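Local coordinates for putative uncharacterized protein (Actinomyces odontolyticus, PDB 3UP9) that probably binds methionine as the substrate-binding lipoprotein of a transport system, and holds selenomethionine in the cleft between its two lobes, at residues A[223-226]-A[227-230]; A[122-125]-A[126-129]; A[48-51]-A[52-56]. All coordinates share one frame; numbering follows the deposited sequence.

Contact 1. Residues A[223-226]-A[227-230]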
loop_
_atom_site.group_PDB
_atom_site.type_symbol
_atom_site.label_atom_id
_atom_site.label_comp_id
_atom_site.label_asym_id
_atom_site.label_seq_id
_atom_site.Cartn_x
_atom_site.Cartn_y
_atom_site.Cartn_z
ATOM N N LEU A 223 11.539 -9.579 -8.979
ATOM C CA LEU A 223 10.194 -9.151 -8.553
ATOM C C LEU A 223 9.126 -9.197 -9.654
ATOM O O LEU A 223 7.952 -9.236 -9.344
ATOM C CB LEU A 223 10.242 -7.742 -7.966
ATOM C CG LEU A 223 10.576 -7.546 -6.493
ATOM C CD1 LEU A 223 10.956 -6.086 -6.266
ATOM C CD2 LEU A 223 9.415 -7.963 -5.613
ATOM N N HIS A 224 9.547 -9.154 -10.921
ATOM C CA HIS A 224 8.628 -9.257 -12.077
ATOM C C HIS A 224 8.808 -10.507 -12.826
ATOM O O HIS A 224 8.516 -10.583 -13.976
ATOM C CB HIS A 224 8.801 -8.115 -13.039
ATOM C CG HIS A 224 8.360 -6.852 -12.477
ATOM N ND1 HIS A 224 9.115 -6.171 -11.631
ATOM C CD2 HIS A 224 7.170 -6.167 -12.604
ATOM C CE1 HIS A 224 8.459 -5.088 -11.227
ATOM N NE2 HIS A 224 7.269 -5.070 -11.844
ATOM N N SER A 225 9.276 -11.553 -12.138
ATOM C CA SER A 225 9.415 -12.871 -12.722
ATOM C C SER A 225 8.121 -13.680 -12.643
ATOM O O SER A 225 7.224 -13.344 -11.885
ATOM C CB SER A 225 10.524 -13.663 -12.015
ATOM O OG SER A 225 10.207 -13.931 -10.655
ATOM N N ASP A 226 8.070 -14.776 -13.410
ATOM C CA ASP A 226 6.952 -15.718 -13.418
ATOM C C ASP A 226 6.890 -16.424 -12.060
ATOM O O ASP A 226 5.820 -16.708 -11.540
ATOM C CB ASP A 226 7.106 -16.746 -14.558
ATOM C CG ASP A 226 5.764 -17.186 -15.153
ATOM O OD1 ASP A 226 5.014 -17.961 -14.507
ATOM O OD2 ASP A 226 5.465 -16.748 -16.290
ATOM N N GLU A 227 8.046 -16.692 -11.493
ATOM C CA GLU A 227 8.163 -17.300 -10.142
ATOM C C GLU A 227 7.522 -16.446 -9.043
ATOM O O GLU A 227 6.698 -16.929 -8.233
ATOM C CB GLU A 227 9.636 -17.620 -9.797
ATOM C CG GLU A 227 10.248 -18.739 -10.652
ATOM C CD GLU A 227 10.820 -18.265 -12.004
ATOM O OE1 GLU A 227 10.687 -17.097 -12.421
ATOM O OE2 GLU A 227 11.419 -19.101 -12.708
ATOM N N VAL A 228 7.836 -15.160 -9.040
ATOM C CA VAL A 228 7.164 -14.258 -8.103
ATOM C C VAL A 228 5.647 -14.136 -8.342
ATOM O O VAL A 228 4.900 -14.071 -7.381
ATOM C CB VAL A 228 7.845 -12.872 -8.045
ATOM C CG1 VAL A 228 6.917 -11.841 -7.418
ATOM C CG2 VAL A 228 9.172 -13.015 -7.317
ATOM N N LYS A 229 5.192 -14.123 -9.604
ATOM C CA LYS A 229 3.745 -14.063 -9.880
ATOM C C LYS A 229 3.027 -15.302 -9.292
ATOM O O LYS A 229 1.973 -15.168 -8.640
ATOM C CB LYS A 229 3.496 -13.963 -11.383
ATOM C CG LYS A 229 2.056 -13.915 -11.782
ATOM C CD LYS A 229 1.880 -13.417 -13.218
ATOM C CE LYS A 229 0.397 -13.385 -13.538
ATOM N NZ LYS A 229 0.113 -12.761 -14.838
ATOM N N GLN A 230 3.628 -16.471 -9.502
ATOM C CA GLN A 230 3.090 -17.737 -9.029
ATOM C C GLN A 230 3.112 -17.770 -7.514
ATOM O O GLN A 230 2.135 -18.146 -6.909
ATOM C CB GLN A 230 3.845 -18.944 -9.647
ATOM C CG GLN A 230 3.489 -19.064 -11.111
ATOM C CD GLN A 230 4.100 -20.252 -11.831
ATOM O OE1 GLN A 230 5.182 -20.749 -11.507
ATOM N NE2 GLN A 230 3.404 -20.681 -12.856
#
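The S225 side chain lies over the start of the next helical turn, its OG overlapping the amide of V228 while CB rests against the carboxylate of E227. The N-H of V228 points almost straight at S225 OG, with a donor-acceptor distance of 3.1 Å and an angle of 168° at the hydrogen. A chi1 of 65° sets OG between the backbone N and the carbonyl carbon of S225 and turns it forward, toward the V228 amide; the same oxygen also bonds to the carbonyl of L222, so it is gripped from both helices. E227 bends at chi2, which brings OE1 to 3.5 Å from S225 CB, a van der Waals approach. This is an N-cap: S225 stands directly before helix 226-235, and H224 is the first residue to leave helical geometry after helix 213-223. With an alanine here, the V228 amide would probably lose its capping acceptor and the L222 carbonyl its serine partner, and the first turn is likely to fray. Helical bonding begins at once, from K229 N to S225 O at 3.2 Å and from Q230 N to D226 O at 3.0 Å. V228 CG1 packs on L223 O at 3.4 Å, and CG2 lies 3.6 Å from S225 OG, so this valine bridges the two helix ends. L223 and V228 both reach I25 of helix 15-28, while K229 NZ bonds to F245 O, at the C-terminus.

Contact 2. Residues A[122-125]-A[126-129]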
loop_
_atom_site.group_PDB
_atom_site.type_symbol
_atom_site.label_atom_id
_atom_site.label_comp_id
_atom_site.label_asym_id
_atom_site.label_seq_id
_atom_site.Cartn_x
_atom_site.Cartn_y
_atom_site.Cartn_z
ATOM N N LEU A 122 -11.135 8.499 -0.114
ATOM C CA LEU A 122 -12.192 9.437 -0.534
ATOM C C LEU A 122 -12.791 9.082 -1.892
ATOM O O LEU A 122 -14.009 9.054 -2.008
ATOM C CB LEU A 122 -11.744 10.915 -0.430
ATOM C CG LEU A 122 -11.633 11.377 1.066
ATOM C CD1 LEU A 122 -10.999 12.761 1.153
ATOM C CD2 LEU A 122 -12.972 11.291 1.797
ATOM N N GLU A 123 -11.972 8.739 -2.889
ATOM C CA GLU A 123 -12.496 8.281 -4.209
ATOM C C GLU A 123 -13.372 7.014 -4.058
ATOM O O GLU A 123 -14.412 6.864 -4.707
ATOM C CB GLU A 123 -11.367 7.909 -5.182
ATOM C CG GLU A 123 -10.211 8.880 -5.336
ATOM C CD GLU A 123 -10.568 10.140 -6.061
ATOM O OE1 GLU A 123 -11.754 10.255 -6.459
ATOM O OE2 GLU A 123 -9.657 11.006 -6.231
ATOM N N LEU A 124 -12.883 6.075 -3.246
ATOM C CA LEU A 124 -13.551 4.816 -3.058
ATOM C C LEU A 124 -14.915 5.112 -2.492
ATOM O O LEU A 124 -15.885 4.524 -2.959
ATOM C CB LEU A 124 -12.761 3.876 -2.112
ATOM C CG LEU A 124 -13.439 2.538 -1.846
ATOM C CD1 LEU A 124 -13.563 1.818 -3.196
ATOM C CD2 LEU A 124 -12.624 1.758 -0.829
ATOM N N LEU A 125 -14.992 6.024 -1.502
ATOM C CA LEU A 125 -16.274 6.391 -0.906
ATOM C C LEU A 125 -17.180 7.131 -1.922
ATOM O O LEU A 125 -18.388 6.921 -1.896
ATOM C CB LEU A 125 -16.097 7.143 0.444
ATOM C CG LEU A 125 -15.345 6.374 1.590
ATOM C CD1 LEU A 125 -15.018 7.245 2.798
ATOM C CD2 LEU A 125 -16.099 5.133 2.016
ATOM N N ALA A 126 -16.611 7.970 -2.808
ATOM C CA ALA A 126 -17.369 8.571 -3.925
ATOM C C ALA A 126 -18.035 7.513 -4.797
ATOM O O ALA A 126 -19.127 7.748 -5.241
ATOM C CB ALA A 126 -16.497 9.469 -4.792
ATOM N N THR A 127 -17.408 6.356 -5.051
ATOM C CA THR A 127 -18.037 5.340 -5.943
ATOM C C THR A 127 -19.288 4.803 -5.296
ATOM O O THR A 127 -20.133 4.296 -5.988
ATOM C CB THR A 127 -17.130 4.106 -6.274
ATOM O OG1 THR A 127 -16.794 3.369 -5.062
ATOM C CG2 THR A 127 -15.857 4.541 -7.034
ATOM N N GLN A 128 -19.359 4.867 -3.956
ATOM C CA GLN A 128 -20.531 4.460 -3.158
ATOM C C GLN A 128 -21.586 5.578 -2.894
ATOM O O GLN A 128 -22.526 5.344 -2.157
ATOM C CB GLN A 128 -20.088 3.840 -1.781
ATOM C CG GLN A 128 -19.080 2.682 -1.817
ATOM C CD GLN A 128 -19.495 1.622 -2.797
ATOM O OE1 GLN A 128 -20.488 0.944 -2.587
ATOM N NE2 GLN A 128 -18.794 1.543 -3.922
ATOM N N GLY A 129 -21.446 6.752 -3.493
ATOM C CA GLY A 129 -22.409 7.834 -3.318
ATOM C C GLY A 129 -22.352 8.548 -1.972
ATOM O O GLY A 129 -23.247 9.314 -1.662
#
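T127 OG1 donates to L124 O at 2.6 Å, a short bond that reaches the carbonyl oxygen 15° from its plane. A chi1 of 62° places OG1 between the backbone N and the carbonyl carbon of T127, directed back at the preceding turn. The same hydroxyl oxygen accepts from Q128 NE2 at 2.9 Å, and the acceptor lies close to the amide plane of Q128. That side chain is bent at chi2, which folds its amide back beside T127. The result is a chain of donors running from the Q128 amide through the T127 hydroxyl to the L124 carbonyl.

Among backbone bonds, A126 N to L122 O at 2.9 Å and T127 N to E123 O keep the i to i+4 pattern of helix 115-127. The pattern then tightens: T127 N also bonds weakly to L124 O, Q128 N reaches L125 O weakly at 3.1 Å, and G129 N bonds to A126 O, an i to i+3 step. Beyond the helix, G129 takes a positive phi of 74°.

Van der Waals contacts set carbons on oxygens: A126 CB lies 3.3 Å from E123 O, T127 CG2 packs on E123 O at 3.6 Å, and L124 CD1 comes within 4.0 Å of T127 OG1. The apolar packing is outward, L124 and L125 on V92 of strand 91-93, L122 and L125 on F153 of strand 151-156, so the helix meets its sheet by its leucine face. The hydroxyl bond probably helps to satisfy the L124 carbonyl, whose backbone partner, T127 N, is only weak.

Contact 3. Residues A[48-51]-A[52-56]; sequences PNTA and LNDGD
A51 O receives the backbone N-H of D56 at 2.8 Å, a nearly straight bond with an angle of 163° at the hydrogen, spanning five residues and closing the end of helix 46-53. Within the last turns, N53 N bonds to N49 O at 2.8 Å and L52 N to P48 O, the regular i to i+4 pairs. D54 N ends the series on T50 O at 2.8 Å.

The T50 and D54 side chains lie alongside each other and point the same way. T50 has a chi1 of -67°, which sets OG1 beside the backbone N and swings CG2 toward D54 OD2, 3.2 Å away, while OG1 reaches back weakly to the carbonyl of V46. The carboxylate carbon D54 CG sits 3.1 Å from T50 O, and D54 OD1 and OD2 each lie 3.4 Å from that oxygen, two acceptors that make no bond with it. A51 CB meets D56 CB at 3.9 Å, an apolar touch across the cap.

Elsewhere on the helix, N49 OD1 accepts from Q63, a residue of the selenomethionine pocket, and from N60, while N53 OD1 accepts a hydrogen bond from K207 NZ. G55, with a phi of 96°, is the first residue to leave helical geometry; its positive phi, with the return of D56 N to A51 O, marks the Schellman motif that terminates an alpha helix.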
loop_
_atom_site.group_PDB
_atom_site.type_symbol
_atom_site.label_atom_id
_atom_site.label_comp_id
_atom_site.label_asym_id
_atom_site.label_seq_id
_atom_site.Cartn_x
_atom_site.Cartn_y
_atom_site.Cartn_z
ATOM N N PRO A 48 10.136 4.271 5.749
ATOM C CA PRO A 48 10.971 3.691 4.656
ATOM C C PRO A 48 11.512 4.689 3.621
ATOM O O PRO A 48 12.606 4.514 3.100
ATOM C CB PRO A 48 9.994 2.735 3.927
ATOM C CG PRO A 48 8.912 2.473 4.893
ATOM C CD PRO A 48 8.771 3.714 5.725
ATOM N N ASN A 49 10.744 5.730 3.331
ATOM C CA ASN A 49 11.181 6.722 2.368
ATOM C C ASN A 49 12.276 7.607 3.022
ATOM O O ASN A 49 13.303 7.864 2.386
ATOM C CB ASN A 49 10.004 7.520 1.786
ATOM C CG ASN A 49 9.421 6.908 0.489
ATOM O OD1 ASN A 49 9.959 5.932 -0.050
ATOM N ND2 ASN A 49 8.287 7.487 -0.009
ATOM N N THR A 50 12.109 7.963 4.309
ATOM C CA THR A 50 13.133 8.676 5.058
ATOM C C THR A 50 14.444 7.845 5.115
ATOM O O THR A 50 15.525 8.331 4.852
ATOM C CB THR A 50 12.597 9.032 6.491
ATOM O OG1 THR A 50 11.543 9.983 6.369
ATOM C CG2 THR A 50 13.682 9.612 7.389
ATOM N N ALA A 51 14.333 6.574 5.455
ATOM C CA ALA A 51 15.520 5.697 5.493
ATOM C C ALA A 51 16.170 5.592 4.115
ATOM O O ALA A 51 17.381 5.626 4.062
ATOM C CB ALA A 51 15.174 4.284 6.024
ATOM N N LEU A 52 15.387 5.426 3.031
ATOM C CA LEU A 52 15.959 5.470 1.640
ATOM C C LEU A 52 16.636 6.804 1.387
ATOM O O LEU A 52 17.757 6.845 0.927
ATOM C CB LEU A 52 14.912 5.212 0.545
ATOM C CG LEU A 52 15.403 5.211 -0.886
ATOM C CD1 LEU A 52 16.547 4.196 -0.981
ATOM C CD2 LEU A 52 14.251 4.935 -1.873
ATOM N N ASN A 53 15.985 7.904 1.756
ATOM C CA ASN A 53 16.581 9.218 1.553
ATOM C C ASN A 53 17.888 9.444 2.296
ATOM O O ASN A 53 18.812 10.036 1.729
ATOM C CB ASN A 53 15.644 10.398 1.870
ATOM C CG ASN A 53 16.041 11.652 1.085
ATOM O OD1 ASN A 53 16.521 11.507 -0.036
ATOM N ND2 ASN A 53 15.818 12.860 1.638
ATOM N N ASP A 54 17.944 9.007 3.558
ATOM C CA ASP A 54 19.034 9.358 4.463
ATOM C C ASP A 54 20.209 8.409 4.295
ATOM O O ASP A 54 21.190 8.515 5.004
ATOM C CB ASP A 54 18.568 9.245 5.935
ATOM C CG ASP A 54 17.473 10.243 6.309
ATOM O OD1 ASP A 54 17.169 11.190 5.515
ATOM O OD2 ASP A 54 16.882 10.028 7.413
ATOM N N GLY A 55 20.091 7.396 3.455
ATOM C CA GLY A 55 21.195 6.461 3.290
ATOM C C GLY A 55 21.157 5.168 4.113
ATOM O O GLY A 55 22.151 4.536 4.237
ATOM N N ASP A 56 20.019 4.737 4.631
ATOM C CA ASP A 56 19.977 3.553 5.488
ATOM C C ASP A 56 19.581 2.258 4.725
ATOM O O ASP A 56 19.857 1.161 5.197
ATOM C CB ASP A 56 19.031 3.805 6.660
ATOM C CG ASP A 56 19.552 4.842 7.630
ATOM O OD1 ASP A 56 20.579 4.573 8.287
ATOM O OD2 ASP A 56 18.900 5.920 7.762
#

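All three contacts are local and lie at helix ends 18 to 19 Å from the chain centre, each with a partly buried face and an exposed one. Contact 1 starts a helix, whereas contacts 2 and 3 finish one. A serine hydroxyl accepts a backbone N-H in contact 1; in contact 2 a threonine hydroxyl donates to a carbonyl; contact 3 relies on backbone bonds and a glycine. They share no helix. Contact 2 packs on the five-stranded sheet, contact 3 on strands of the seven-stranded one, and contact 1 on helix 15-28. Contacts 2 and 3 lie on opposite sides of the chain's centre, their centres 33 Å apart.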